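Local coordinates for protein type III restriction-modification enzyme EcoP15I Mod subunit (PDB 4ZCF) that methylates one adenine of the 5'-CAGCAG-3' site using S-adenosyl-L-methionine, and joins the Res subunit for DNA restriction, at residues A[223-228]-A[241-246]; A[120-125]-A[195-200]; A[392-397]-A[417-422]; A[126-131]-A[200-205]. All coordinates share one frame; numbering follows the deposited sequence.

Interaction 1: A[223-228]-A[241-246]; sequences DLVWKN and HEYIIV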
loop_
_atom_site.group_PDB
_atom_site.type_symbol
_atom_site.label_atom_id
_atom_site.label_comp_id
_atom_site.label_asym_id
_atom_site.label_seq_id
_atom_site.Cartn_x
_atom_site.Cartn_y
_atom_site.Cartn_z
ATOM N N ASP A 223 4.405 -3.449 9.766
ATOM C CA ASP A 223 4.620 -2.426 10.777
ATOM C C ASP A 223 5.788 -2.848 11.586
ATOM O O ASP A 223 5.974 -4.041 11.839
ATOM C CB ASP A 223 3.382 -2.201 11.659
ATOM C CG ASP A 223 2.114 -1.948 10.848
ATOM O OD1 ASP A 223 2.176 -1.145 9.859
ATOM O OD2 ASP A 223 1.074 -2.587 11.156
ATOM N N LEU A 224 6.626 -1.865 11.917
ATOM C CA LEU A 224 7.830 -2.048 12.708
ATOM C C LEU A 224 7.584 -1.471 14.090
ATOM O O LEU A 224 6.865 -0.485 14.242
ATOM C CB LEU A 224 9.053 -1.361 12.057
ATOM C CG LEU A 224 9.310 -1.647 10.571
ATOM C CD1 LEU A 224 10.150 -0.520 9.937
ATOM C CD2 LEU A 224 10.001 -3.003 10.378
ATOM N N VAL A 225 8.168 -2.123 15.104
ATOM C CA VAL A 225 8.050 -1.719 16.504
ATOM C C VAL A 225 9.364 -1.169 16.935
ATOM O O VAL A 225 10.368 -1.868 16.897
ATOM C CB VAL A 225 7.508 -2.866 17.390
ATOM C CG1 VAL A 225 7.656 -2.554 18.872
ATOM C CG2 VAL A 225 6.047 -3.172 17.033
ATOM N N TRP A 226 9.389 0.127 17.210
ATOM C CA TRP A 226 10.598 0.813 17.673
ATOM C C TRP A 226 10.564 0.947 19.213
ATOM O O TRP A 226 9.806 1.758 19.742
ATOM C CB TRP A 226 10.779 2.189 16.960
ATOM C CG TRP A 226 12.066 2.904 17.287
ATOM C CD1 TRP A 226 13.272 2.337 17.570
ATOM C CD2 TRP A 226 12.272 4.318 17.324
ATOM N NE1 TRP A 226 14.185 3.308 17.900
ATOM C CE2 TRP A 226 13.619 4.536 17.700
ATOM C CE3 TRP A 226 11.437 5.438 17.110
ATOM C CZ2 TRP A 226 14.160 5.827 17.846
ATOM C CZ3 TRP A 226 11.967 6.715 17.253
ATOM C CH2 TRP A 226 13.310 6.905 17.619
ATOM N N LYS A 227 11.314 0.076 19.916
ATOM C CA LYS A 227 11.459 0.123 21.374
ATOM C C LYS A 227 12.610 1.133 21.607
ATOM O O LYS A 227 13.790 0.816 21.407
ATOM C CB LYS A 227 11.690 -1.287 21.958
ATOM C CG LYS A 227 12.401 -1.315 23.302
ATOM C CD LYS A 227 11.501 -1.350 24.491
ATOM C CE LYS A 227 12.323 -1.575 25.747
ATOM N NZ LYS A 227 13.334 -0.508 26.019
ATOM N N ASN A 228 12.219 2.391 21.902
ATOM C CA ASN A 228 13.062 3.578 21.969
ATOM C C ASN A 228 13.161 4.291 23.309
ATOM O O ASN A 228 13.856 5.308 23.408
ATOM C CB ASN A 228 12.542 4.566 20.916
ATOM C CG ASN A 228 11.166 5.130 21.184
ATOM O OD1 ASN A 228 10.322 4.503 21.811
ATOM N ND2 ASN A 228 10.898 6.347 20.701
ATOM N N HIS A 241 7.639 1.915 23.563
ATOM C CA HIS A 241 7.685 1.750 22.133
ATOM C C HIS A 241 6.699 2.627 21.353
ATOM O O HIS A 241 5.721 3.155 21.891
ATOM C CB HIS A 241 7.526 0.261 21.754
ATOM C CG HIS A 241 6.103 -0.223 21.697
ATOM N ND1 HIS A 241 5.449 -0.665 22.826
ATOM C CD2 HIS A 241 5.261 -0.332 20.636
ATOM C CE1 HIS A 241 4.238 -1.029 22.429
ATOM N NE2 HIS A 241 4.075 -0.843 21.122
ATOM N N GLU A 242 6.972 2.733 20.059
ATOM C CA GLU A 242 6.131 3.368 19.067
ATOM C C GLU A 242 6.248 2.552 17.766
ATOM O O GLU A 242 6.824 1.463 17.768
ATOM C CB GLU A 242 6.466 4.851 18.905
ATOM C CG GLU A 242 7.947 5.189 18.923
ATOM C CD GLU A 242 8.160 6.631 18.542
ATOM O OE1 GLU A 242 8.087 7.498 19.444
ATOM O OE2 GLU A 242 8.304 6.899 17.328
ATOM N N TYR A 243 5.697 3.047 16.682
ATOM C CA TYR A 243 5.641 2.284 15.438
ATOM C C TYR A 243 6.139 3.022 14.219
ATOM O O TYR A 243 6.288 4.228 14.231
ATOM C CB TYR A 243 4.185 1.798 15.181
ATOM C CG TYR A 243 3.462 1.233 16.394
ATOM C CD1 TYR A 243 3.527 -0.123 16.699
ATOM C CD2 TYR A 243 2.693 2.052 17.217
ATOM C CE1 TYR A 243 2.888 -0.643 17.827
ATOM C CE2 TYR A 243 2.042 1.541 18.347
ATOM C CZ TYR A 243 2.126 0.186 18.634
ATOM O OH TYR A 243 1.492 -0.337 19.735
ATOM N N ILE A 244 6.373 2.271 13.161
ATOM C CA ILE A 244 6.732 2.703 11.814
ATOM C C ILE A 244 5.871 1.833 10.872
ATOM O O ILE A 244 6.142 0.639 10.733
ATOM C CB ILE A 244 8.260 2.646 11.495
ATOM C CG1 ILE A 244 9.092 3.366 12.629
ATOM C CG2 ILE A 244 8.548 3.235 10.078
ATOM C CD1 ILE A 244 10.619 3.402 12.540
ATOM N N ILE A 245 4.779 2.419 10.324
ATOM C CA ILE A 245 3.904 1.757 9.359
ATOM C C ILE A 245 4.561 1.873 7.965
ATOM O O ILE A 245 5.147 2.898 7.656
ATOM C CB ILE A 245 2.406 2.190 9.400
ATOM C CG1 ILE A 245 2.132 3.424 8.580
ATOM C CG2 ILE A 245 1.837 2.316 10.825
ATOM C CD1 ILE A 245 0.694 3.510 8.186
ATOM N N VAL A 246 4.549 0.795 7.172
ATOM C CA VAL A 246 5.208 0.758 5.858
ATOM C C VAL A 246 4.190 0.337 4.786
ATOM O O VAL A 246 3.427 -0.606 4.999
ATOM C CB VAL A 246 6.462 -0.175 5.886
ATOM C CG1 VAL A 246 7.254 -0.100 4.594
ATOM C CG2 VAL A 246 7.364 0.130 7.074
#

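Interaction 2: A[120-125]-A[195-200]; sequences IYIDPP and IFISID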
loop_
_atom_site.group_PDB
_atom_site.type_symbol
_atom_site.label_atom_id
_atom_site.label_comp_id
_atom_site.label_asym_id
_atom_site.label_seq_id
_atom_site.Cartn_x
_atom_site.Cartn_y
_atom_site.Cartn_z
ATOM N N ILE A 120 9.686 7.412 0.998
ATOM C CA ILE A 120 9.173 8.503 1.796
ATOM C C ILE A 120 9.270 8.083 3.237
ATOM O O ILE A 120 8.784 7.011 3.596
ATOM C CB ILE A 120 7.713 8.895 1.433
ATOM C CG1 ILE A 120 7.600 9.372 -0.063
ATOM C CG2 ILE A 120 7.135 9.927 2.437
ATOM C CD1 ILE A 120 6.170 9.754 -0.521
ATOM N N TYR A 121 9.934 8.907 4.067
ATOM C CA TYR A 121 9.952 8.735 5.512
ATOM C C TYR A 121 9.349 9.992 6.082
ATOM O O TYR A 121 9.785 11.070 5.730
ATOM C CB TYR A 121 11.357 8.506 6.121
ATOM C CG TYR A 121 11.269 8.488 7.639
ATOM C CD1 TYR A 121 10.611 7.450 8.306
ATOM C CD2 TYR A 121 11.651 9.597 8.390
ATOM C CE1 TYR A 121 10.413 7.482 9.682
ATOM C CE2 TYR A 121 11.412 9.657 9.761
ATOM C CZ TYR A 121 10.823 8.582 10.405
ATOM O OH TYR A 121 10.607 8.619 11.754
ATOM N N ILE A 122 8.370 9.876 6.957
ATOM C CA ILE A 122 7.768 11.044 7.612
ATOM C C ILE A 122 7.556 10.827 9.102
ATOM O O ILE A 122 7.214 9.729 9.518
ATOM C CB ILE A 122 6.497 11.667 6.925
ATOM C CG1 ILE A 122 5.427 10.638 6.559
ATOM C CG2 ILE A 122 6.860 12.594 5.782
ATOM C CD1 ILE A 122 3.971 11.243 6.581
ATOM N N ASP A 123 7.786 11.878 9.903
ATOM C CA ASP A 123 7.519 11.856 11.337
ATOM C C ASP A 123 6.435 12.924 11.565
ATOM O O ASP A 123 6.739 14.093 11.798
ATOM C CB ASP A 123 8.792 12.081 12.151
ATOM C CG ASP A 123 8.635 12.211 13.652
ATOM O OD1 ASP A 123 7.698 11.602 14.208
ATOM O OD2 ASP A 123 9.513 12.846 14.286
ATOM N N PRO A 124 5.151 12.565 11.378
ATOM C CA PRO A 124 4.097 13.569 11.524
ATOM C C PRO A 124 3.827 13.867 12.993
ATOM O O PRO A 124 4.340 13.153 13.852
ATOM C CB PRO A 124 2.901 12.903 10.843
ATOM C CG PRO A 124 3.084 11.461 11.112
ATOM C CD PRO A 124 4.583 11.241 11.051
ATOM N N PRO A 125 3.056 14.912 13.331
ATOM C CA PRO A 125 2.714 15.089 14.749
ATOM C C PRO A 125 1.831 13.907 15.174
ATOM O O PRO A 125 0.963 13.431 14.413
ATOM C CB PRO A 125 1.975 16.432 14.794
ATOM C CG PRO A 125 1.479 16.672 13.402
ATOM C CD PRO A 125 2.357 15.885 12.454
ATOM N N ILE A 195 6.516 4.066 1.432
ATOM C CA ILE A 195 6.315 5.096 2.440
ATOM C C ILE A 195 6.517 4.437 3.814
ATOM O O ILE A 195 6.103 3.307 4.000
ATOM C CB ILE A 195 4.962 5.882 2.316
ATOM C CG1 ILE A 195 4.854 6.998 3.395
ATOM C CG2 ILE A 195 3.735 4.952 2.319
ATOM C CD1 ILE A 195 3.876 8.113 3.127
ATOM N N PHE A 196 7.184 5.136 4.743
ATOM C CA PHE A 196 7.449 4.779 6.151
ATOM C C PHE A 196 6.859 5.934 7.005
ATOM O O PHE A 196 7.125 7.102 6.711
ATOM C CB PHE A 196 8.972 4.661 6.362
ATOM C CG PHE A 196 9.649 3.432 5.794
ATOM C CD1 PHE A 196 9.861 3.301 4.433
ATOM C CD2 PHE A 196 10.085 2.409 6.629
ATOM C CE1 PHE A 196 10.481 2.155 3.905
ATOM C CE2 PHE A 196 10.730 1.278 6.105
ATOM C CZ PHE A 196 10.941 1.169 4.745
ATOM N N ILE A 197 5.974 5.625 7.984
ATOM C CA ILE A 197 5.303 6.621 8.842
ATOM C C ILE A 197 5.448 6.296 10.306
ATOM O O ILE A 197 4.886 5.298 10.767
ATOM C CB ILE A 197 3.806 6.882 8.495
ATOM C CG1 ILE A 197 3.541 6.924 6.971
ATOM C CG2 ILE A 197 3.288 8.166 9.210
ATOM C CD1 ILE A 197 2.075 6.951 6.559
ATOM N N SER A 198 6.169 7.161 11.051
ATOM C CA SER A 198 6.356 7.047 12.497
ATOM C C SER A 198 5.107 7.527 13.198
ATOM O O SER A 198 4.570 8.572 12.842
ATOM C CB SER A 198 7.516 7.922 12.973
ATOM O OG SER A 198 8.770 7.325 12.698
ATOM N N ILE A 199 4.646 6.766 14.202
ATOM C CA ILE A 199 3.497 7.112 15.039
ATOM C C ILE A 199 3.642 6.388 16.308
ATOM O O ILE A 199 4.480 5.510 16.398
ATOM C CB ILE A 199 2.076 6.839 14.451
ATOM C CG1 ILE A 199 2.053 5.738 13.411
ATOM C CG2 ILE A 199 1.284 8.146 14.082
ATOM C CD1 ILE A 199 1.932 4.428 13.954
ATOM N N ASP A 200 2.788 6.723 17.274
ATOM C CA ASP A 200 2.689 6.108 18.586
ATOM C C ASP A 200 1.211 5.588 18.742
ATOM O O ASP A 200 0.491 5.554 17.752
ATOM C CB ASP A 200 3.218 7.078 19.703
ATOM C CG ASP A 200 2.258 8.017 20.433
ATOM O OD1 ASP A 200 1.151 8.293 19.900
ATOM O OD2 ASP A 200 2.603 8.462 21.550
#

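Interaction 3: A[392-397]-A[417-422]; sequences IHLDGR and AKTIKL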
loop_
_atom_site.group_PDB
_atom_site.type_symbol
_atom_site.label_atom_id
_atom_site.label_comp_id
_atom_site.label_asym_id
_atom_site.label_seq_id
_atom_site.Cartn_x
_atom_site.Cartn_y
_atom_site.Cartn_z
ATOM N N ILE A 392 12.616 -3.276 16.565
ATOM C CA ILE A 392 13.915 -2.566 16.661
ATOM C C ILE A 392 14.138 -1.919 18.032
ATOM O O ILE A 392 13.354 -1.060 18.444
ATOM C CB ILE A 392 14.097 -1.532 15.523
ATOM C CG1 ILE A 392 13.562 -2.056 14.162
ATOM C CG2 ILE A 392 15.541 -1.038 15.449
ATOM C CD1 ILE A 392 13.137 -0.962 13.192
ATOM N N HIS A 393 15.228 -2.313 18.701
ATOM C CA HIS A 393 15.686 -1.813 20.006
ATOM C C HIS A 393 16.759 -0.811 19.764
ATOM O O HIS A 393 17.865 -1.168 19.369
ATOM C CB HIS A 393 16.245 -2.953 20.893
ATOM C CG HIS A 393 15.165 -3.887 21.310
ATOM N ND1 HIS A 393 14.425 -3.657 22.458
ATOM C CD2 HIS A 393 14.647 -4.951 20.655
ATOM C CE1 HIS A 393 13.508 -4.612 22.483
ATOM N NE2 HIS A 393 13.604 -5.407 21.413
ATOM N N LEU A 394 16.426 0.454 19.973
ATOM C CA LEU A 394 17.343 1.560 19.766
ATOM C C LEU A 394 16.854 2.734 20.595
ATOM O O LEU A 394 15.739 3.222 20.371
ATOM C CB LEU A 394 17.396 1.907 18.272
ATOM C CG LEU A 394 18.265 3.077 17.871
ATOM C CD1 LEU A 394 19.735 2.662 17.797
ATOM C CD2 LEU A 394 17.750 3.685 16.574
ATOM N N ASP A 395 17.667 3.148 21.585
ATOM C CA ASP A 395 17.363 4.258 22.468
ATOM C C ASP A 395 17.238 5.541 21.645
ATOM O O ASP A 395 18.175 5.926 20.927
ATOM C CB ASP A 395 18.455 4.406 23.554
ATOM C CG ASP A 395 18.028 5.080 24.855
ATOM O OD1 ASP A 395 16.935 5.711 24.883
ATOM O OD2 ASP A 395 18.761 4.945 25.856
ATOM N N GLY A 396 16.071 6.171 21.753
ATOM C CA GLY A 396 15.776 7.407 21.044
ATOM C C GLY A 396 16.423 8.627 21.659
ATOM O O GLY A 396 16.590 9.636 20.973
ATOM N N ARG A 397 16.786 8.553 22.961
ATOM C CA ARG A 397 17.414 9.669 23.677
ATOM C C ARG A 397 18.793 10.122 23.131
ATOM O O ARG A 397 19.214 11.238 23.425
ATOM C CB ARG A 397 17.302 9.543 25.218
ATOM C CG ARG A 397 18.316 8.633 25.896
ATOM C CD ARG A 397 18.052 8.595 27.387
ATOM N NE ARG A 397 18.218 7.248 27.947
ATOM C CZ ARG A 397 17.236 6.524 28.485
ATOM N NH1 ARG A 397 16.001 7.009 28.552
ATOM N NH2 ARG A 397 17.484 5.314 28.967
ATOM N N ALA A 417 13.093 14.962 18.756
ATOM C CA ALA A 417 13.700 14.663 17.453
ATOM C C ALA A 417 14.056 13.174 17.245
ATOM O O ALA A 417 14.214 12.412 18.200
ATOM C CB ALA A 417 14.923 15.538 17.233
ATOM N N LYS A 418 14.145 12.763 15.992
ATOM C CA LYS A 418 14.494 11.391 15.714
ATOM C C LYS A 418 15.987 11.272 15.637
ATOM O O LYS A 418 16.658 12.167 15.096
ATOM C CB LYS A 418 13.892 10.906 14.366
ATOM C CG LYS A 418 12.372 10.755 14.319
ATOM C CD LYS A 418 11.861 9.549 15.076
ATOM C CE LYS A 418 10.375 9.585 15.167
ATOM N NZ LYS A 418 9.919 10.593 16.144
ATOM N N THR A 419 16.505 10.122 16.086
ATOM C CA THR A 419 17.905 9.806 15.912
ATOM C C THR A 419 18.163 9.399 14.449
ATOM O O THR A 419 17.305 8.813 13.796
ATOM C CB THR A 419 18.439 8.837 16.963
ATOM O OG1 THR A 419 19.705 8.359 16.504
ATOM C CG2 THR A 419 17.510 7.653 17.229
ATOM N N ILE A 420 19.333 9.747 13.941
ATOM C CA ILE A 420 19.822 9.437 12.597
ATOM C C ILE A 420 20.109 7.930 12.443
ATOM O O ILE A 420 20.073 7.423 11.330
ATOM C CB ILE A 420 21.044 10.360 12.221
ATOM C CG1 ILE A 420 22.299 10.045 13.101
ATOM C CG2 ILE A 420 20.657 11.857 12.299
ATOM C CD1 ILE A 420 23.569 10.945 12.922
ATOM N N LYS A 421 20.329 7.203 13.563
ATOM C CA LYS A 421 20.598 5.752 13.596
ATOM C C LYS A 421 19.374 4.849 13.243
ATOM O O LYS A 421 19.544 3.668 12.893
ATOM C CB LYS A 421 21.228 5.337 14.937
ATOM C CG LYS A 421 22.544 6.043 15.291
ATOM C CD LYS A 421 23.737 5.580 14.470
ATOM C CE LYS A 421 25.059 6.043 15.054
ATOM N NZ LYS A 421 25.347 7.486 14.801
ATOM N N LEU A 422 18.164 5.422 13.287
ATOM C CA LEU A 422 16.922 4.721 12.976
ATOM C C LEU A 422 16.612 4.672 11.468
ATOM O O LEU A 422 16.333 3.592 10.931
ATOM C CB LEU A 422 15.734 5.359 13.758
ATOM C CG LEU A 422 14.334 4.825 13.420
ATOM C CD1 LEU A 422 14.101 3.449 14.053
ATOM C CD2 LEU A 422 13.277 5.812 13.789
#

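Interaction 4: A[126-131]-A[200-205]; sequences YNTGKD and DHNEFS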
loop_
_atom_site.group_PDB
_atom_site.type_symbol
_atom_site.label_atom_id
_atom_site.label_comp_id
_atom_site.label_asym_id
_atom_site.label_seq_id
_atom_site.Cartn_x
_atom_site.Cartn_y
_atom_site.Cartn_z
ATOM N N TYR A 126 2.137 13.356 16.347
ATOM C CA TYR A 126 1.423 12.245 16.945
ATOM C C TYR A 126 0.212 12.934 17.598
ATOM O O TYR A 126 0.152 14.170 17.590
ATOM C CB TYR A 126 2.332 11.627 18.018
ATOM C CG TYR A 126 3.593 10.920 17.543
ATOM C CD1 TYR A 126 3.967 10.936 16.201
ATOM C CD2 TYR A 126 4.410 10.230 18.440
ATOM C CE1 TYR A 126 5.145 10.328 15.770
ATOM C CE2 TYR A 126 5.564 9.571 18.010
ATOM C CZ TYR A 126 5.924 9.617 16.673
ATOM O OH TYR A 126 7.080 9.006 16.246
ATOM N N ASN A 127 -0.761 12.238 18.132
ATOM C CA ASN A 127 -1.780 13.120 18.733
ATOM C C ASN A 127 -1.817 12.869 20.222
ATOM O O ASN A 127 -2.845 12.533 20.808
ATOM C CB ASN A 127 -3.127 13.046 18.005
ATOM C CG ASN A 127 -4.114 14.156 18.241
ATOM O OD1 ASN A 127 -3.909 15.108 18.999
ATOM N ND2 ASN A 127 -5.274 13.987 17.658
ATOM N N THR A 128 -0.619 13.010 20.803
ATOM C CA THR A 128 -0.186 12.815 22.182
ATOM C C THR A 128 -1.099 13.452 23.213
ATOM O O THR A 128 -1.302 12.870 24.286
ATOM C CB THR A 128 1.283 13.295 22.291
ATOM O OG1 THR A 128 2.178 12.348 21.663
ATOM C CG2 THR A 128 1.715 13.550 23.698
ATOM N N GLY A 129 -1.613 14.641 22.895
ATOM C CA GLY A 129 -2.434 15.454 23.788
ATOM C C GLY A 129 -1.577 16.341 24.679
ATOM O O GLY A 129 -2.103 16.986 25.586
ATOM N N LYS A 130 -0.248 16.380 24.420
ATOM C CA LYS A 130 0.754 17.160 25.150
ATOM C C LYS A 130 1.756 17.849 24.185
ATOM O O LYS A 130 2.595 18.646 24.622
ATOM C CB LYS A 130 1.497 16.259 26.139
ATOM N N ASP A 131 1.611 17.581 22.873
ATOM C CA ASP A 131 2.448 18.106 21.781
ATOM C C ASP A 131 1.965 19.429 21.158
ATOM O O ASP A 131 2.663 19.992 20.304
ATOM C CB ASP A 131 2.599 17.038 20.673
ATOM C CG ASP A 131 1.299 16.450 20.115
ATOM O OD1 ASP A 131 0.235 17.124 20.217
ATOM O OD2 ASP A 131 1.343 15.323 19.597
ATOM N N ASP A 200 2.788 6.723 17.274
ATOM C CA ASP A 200 2.689 6.108 18.586
ATOM C C ASP A 200 1.211 5.588 18.742
ATOM O O ASP A 200 0.491 5.554 17.752
ATOM C CB ASP A 200 3.218 7.078 19.703
ATOM C CG ASP A 200 2.258 8.017 20.433
ATOM O OD1 ASP A 200 1.151 8.293 19.900
ATOM O OD2 ASP A 200 2.603 8.462 21.550
ATOM N N HIS A 201 0.785 5.155 19.928
ATOM C CA HIS A 201 -0.554 4.570 20.145
ATOM C C HIS A 201 -1.765 5.486 19.938
ATOM O O HIS A 201 -2.891 4.997 19.839
ATOM C CB HIS A 201 -0.636 3.917 21.524
ATOM C CG HIS A 201 -0.518 4.902 22.636
ATOM N ND1 HIS A 201 0.713 5.297 23.115
ATOM C CD2 HIS A 201 -1.485 5.548 23.321
ATOM C CE1 HIS A 201 0.459 6.183 24.060
ATOM N NE2 HIS A 201 -0.852 6.345 24.233
ATOM N N ASN A 202 -1.554 6.796 19.923
ATOM C CA ASN A 202 -2.662 7.740 19.786
ATOM C C ASN A 202 -3.432 7.632 18.478
ATOM O O ASN A 202 -4.653 7.488 18.520
ATOM C CB ASN A 202 -2.221 9.161 20.110
ATOM C CG ASN A 202 -1.770 9.288 21.531
ATOM O OD1 ASN A 202 -2.561 9.150 22.460
ATOM N ND2 ASN A 202 -0.469 9.446 21.736
ATOM N N GLU A 203 -2.716 7.597 17.340
ATOM C CA GLU A 203 -3.296 7.541 15.990
ATOM C C GLU A 203 -2.905 6.326 15.147
ATOM O O GLU A 203 -3.224 6.303 13.955
ATOM C CB GLU A 203 -2.980 8.845 15.214
ATOM C CG GLU A 203 -3.458 10.118 15.892
ATOM C CD GLU A 203 -4.962 10.255 16.035
ATOM O OE1 GLU A 203 -5.693 9.664 15.209
ATOM O OE2 GLU A 203 -5.412 10.953 16.975
ATOM N N PHE A 204 -2.236 5.322 15.743
ATOM C CA PHE A 204 -1.794 4.120 15.022
ATOM C C PHE A 204 -2.897 3.463 14.179
ATOM O O PHE A 204 -2.732 3.371 12.967
ATOM C CB PHE A 204 -1.071 3.115 15.954
ATOM C CG PHE A 204 -0.684 1.775 15.358
ATOM C CD1 PHE A 204 -0.069 1.695 14.111
ATOM C CD2 PHE A 204 -0.874 0.599 16.071
ATOM C CE1 PHE A 204 0.314 0.462 13.575
ATOM C CE2 PHE A 204 -0.498 -0.639 15.523
ATOM C CZ PHE A 204 0.091 -0.695 14.281
ATOM N N SER A 205 -4.023 3.062 14.806
ATOM C CA SER A 205 -5.166 2.404 14.141
ATOM C C SER A 205 -5.832 3.284 13.097
ATOM O O SER A 205 -6.042 2.821 11.975
ATOM C CB SER A 205 -6.184 1.924 15.169
ATOM O OG SER A 205 -5.531 1.522 16.361
HETATM O O HOH W 1 -0.926 9.825 24.689
#

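Interaction 1: A[223-228]-A[241-246]
Trp226 meets Glu242 at the edge of its indole: OE2 of Glu242 lies near the ring plane, 3.5 Å from CE3 of Trp226, and the carboxylate stands almost upright to the ring, the planes 82° apart. Asn228 CB, from the same segment as the indole, lies over the centre of one of its faces. The hydrogen bond of Glu242 OE2 goes to Tyr126 OH. On the other side of the sheet, Val225 splits its methyls between two rings. CG1, anti to the backbone N (chi1 168°), goes to CD2 of His241 at 3.7 Å, while CG2 meets CD1 of Tyr243 at 4.0 Å; both approaches are oblique. The His241 imidazole has Tyr243 CE1 in plane at its edge, and a weak bond from His241 NE2 reaches Tyr243 OH, while His241 ND1 bonds Ser390 OG of the second subunit. Tyr243 also stacks on Phe204. The strands are antiparallel neighbours in the methyltransferase sheet. As in the Rossmann-like S-adenosylmethionine-dependent fold, strand 241-248 runs antiparallel to both neighbours, 193-199 and 220-227. Leu224 pairs with Ile244 through N to O at 2.8 Å and the return bond from Ile244 N to Leu224 O at 3.0 Å; Trp226 and Glu242 form a second such pair. Leu224 CD1 touches both Ile244 CB and Val246 CG2, 4.0 Å from each, on the side where helix 420-430 packs.

Interaction 2: A[120-125]-A[195-200]
Ile195 starts the contact against Ile120: its CD1 comes within 3.8 Å of Ile120 CG2, the two branched chains lying aslant of one another, while its CA-H points at Ile120 O. That same carbonyl takes the bond from Phe196 N at 2.7 Å, nearly along the C=O axis, and it also lies in plane at the edge of the Phe196 ring. Phe196 O answers by accepting from Ile122 N at 3.1 Å. Its CB reaches the Tyr121 ring in plane, touching CD1 at 3.8 Å, but the phenyl, with CG anti to the carbonyl carbon (chi1 -74°), swings off toward Val246. The bonds thus alternate in the manner of parallel strands. Strands 117-122 and 193-199 are neighbours at the heart of the Rossmann-like sheet, joined by a beta-alpha-beta crossover in which helix 171-188 packs over the side bearing Ile120, Ile195 and Ile197. Ile197 follows on that side, lying alongside Ile122, whose CD1 its CG2 methyl touches. Ile197 CG2 also lies 3.8 Å from Pro124 CG. Ser198 N closes the pairing with a straight bond to Ile122 O, 3.2 Å long with 170° at the hydrogen. Its OG faces Tyr121 OH near the plane of the phenol, though their modelled separation is too short to be trusted. Past this point the chain leaves the sheet through Asp-Pro-Pro-Tyr, residues 123-126, a signature of adenine methyltransferases, predicted to bind S-adenosylmethionine; Asp123 OD2 forms a salt bridge with Lys418 NZ.

Interaction 3: A[392-397]-A[417-422]
Thr419, whose methyl faces Leu394, has a hydroxyl gripped from two directions: OG1 accepts from Lys421 N at 3.2 Å, a nearly straight N-cap bond at the start of helix 420-430, and is hydrogen-bonded to Glu402 OE2. With OG1 anti to the backbone N (chi1 166°), CG2 is left to turn to the other segment, meeting Leu394 CD2 at 4.0 Å. That Leu394 methyl makes the closest approaches. It sits against the first turn of the helix, 3.7 Å from Leu422 N and 3.8 Å from Leu422 CB, with the Lys421 side chain crossing that of Leu394 at about a right angle. No hydrogen bond crosses between the segments; they meet by van der Waals packing. Gly396 passes the Thr419 methyl with its CA. Beside this, Asp395 and Arg397 pair within their own loop: OD2 of Asp395 is 3.2 Å from NE of Arg397, but well out of the guanidinium plane, a pairing of charges without a directed N-H. In the fold, the contact joins the end of strand 391-393, outermost of the sheet within this chain, to the start of helix 420-430, close to Trp226 of neighbouring strand 220-227, whose side chain packs on both Thr419 and Leu422.

Interaction 4: A[126-131]-A[200-205]
Tyr126 and Asp200 pass with their CA atoms 6.5 Å apart, as two irregular loops run by each other before helix 204-215 begins. Asp200 lies aslant across Tyr126: its backbone N sits over the centre of one ring face, and its CB packs 3.6 Å from CD2 of Tyr126. The phenol OH is hydrogen-bonded to Glu242 OE2. Asp200 turns back on its own loop, where OD1 accepts from Asn202 N at 3.1 Å, an Asx turn, and from Asn202 ND2 at 2.7 Å through its syn lone pair. The ND2 bond orients the amide, whose CG lies 3.5 Å from Asn127 O. A water donates to both Thr128 O and Asn202 OD1, the latter at 2.8 Å, bridging the loops. Deeper in, Asn127 ND2 donates to Glu203 OE2 at 3.1 Å, arriving from above the carboxylate plane (41° out). Both groups are held elsewhere too: ND2 also bonds Ser169 O, and the other carboxylate oxygen, OE1, bonds His171 ND1. Tyr126 closes the Asp-Pro-Pro-Tyr motif predicted to bind S-adenosylmethionine. A bound manganese ion lies about 4 Å from the side chain of Asn202; its charge, with that of Lys31 bonded to Asn202 OD1, may polarise the amide. One direct hydrogen bond and a water bridge, with the Tyr126 ring on Asp200, join the loops, and the polar groups would make the fit directional.

Interactions 1 and 2 are the buried pair, mainly strand pairing within one sheet: antiparallel in the first, parallel in the second, and joined directly because strands 193-199 and 241-248 are neighbours. Interactions 3 and 4 are partly buried and lie where strands give way to loops and helix starts. Interaction 3 extends the sheet's edge beyond strand 220-227 and meets the helix by packing without hydrogen bonds, whereas interaction 4 mixes an aromatic ring with amides, carboxylates and a water. Interactions 2 and 4 share Asp200 and follow the chain out of two adjacent strands. Lys418 ties them to interaction 3 through its salt bridge with Asp123 and a weak bond to Tyr126.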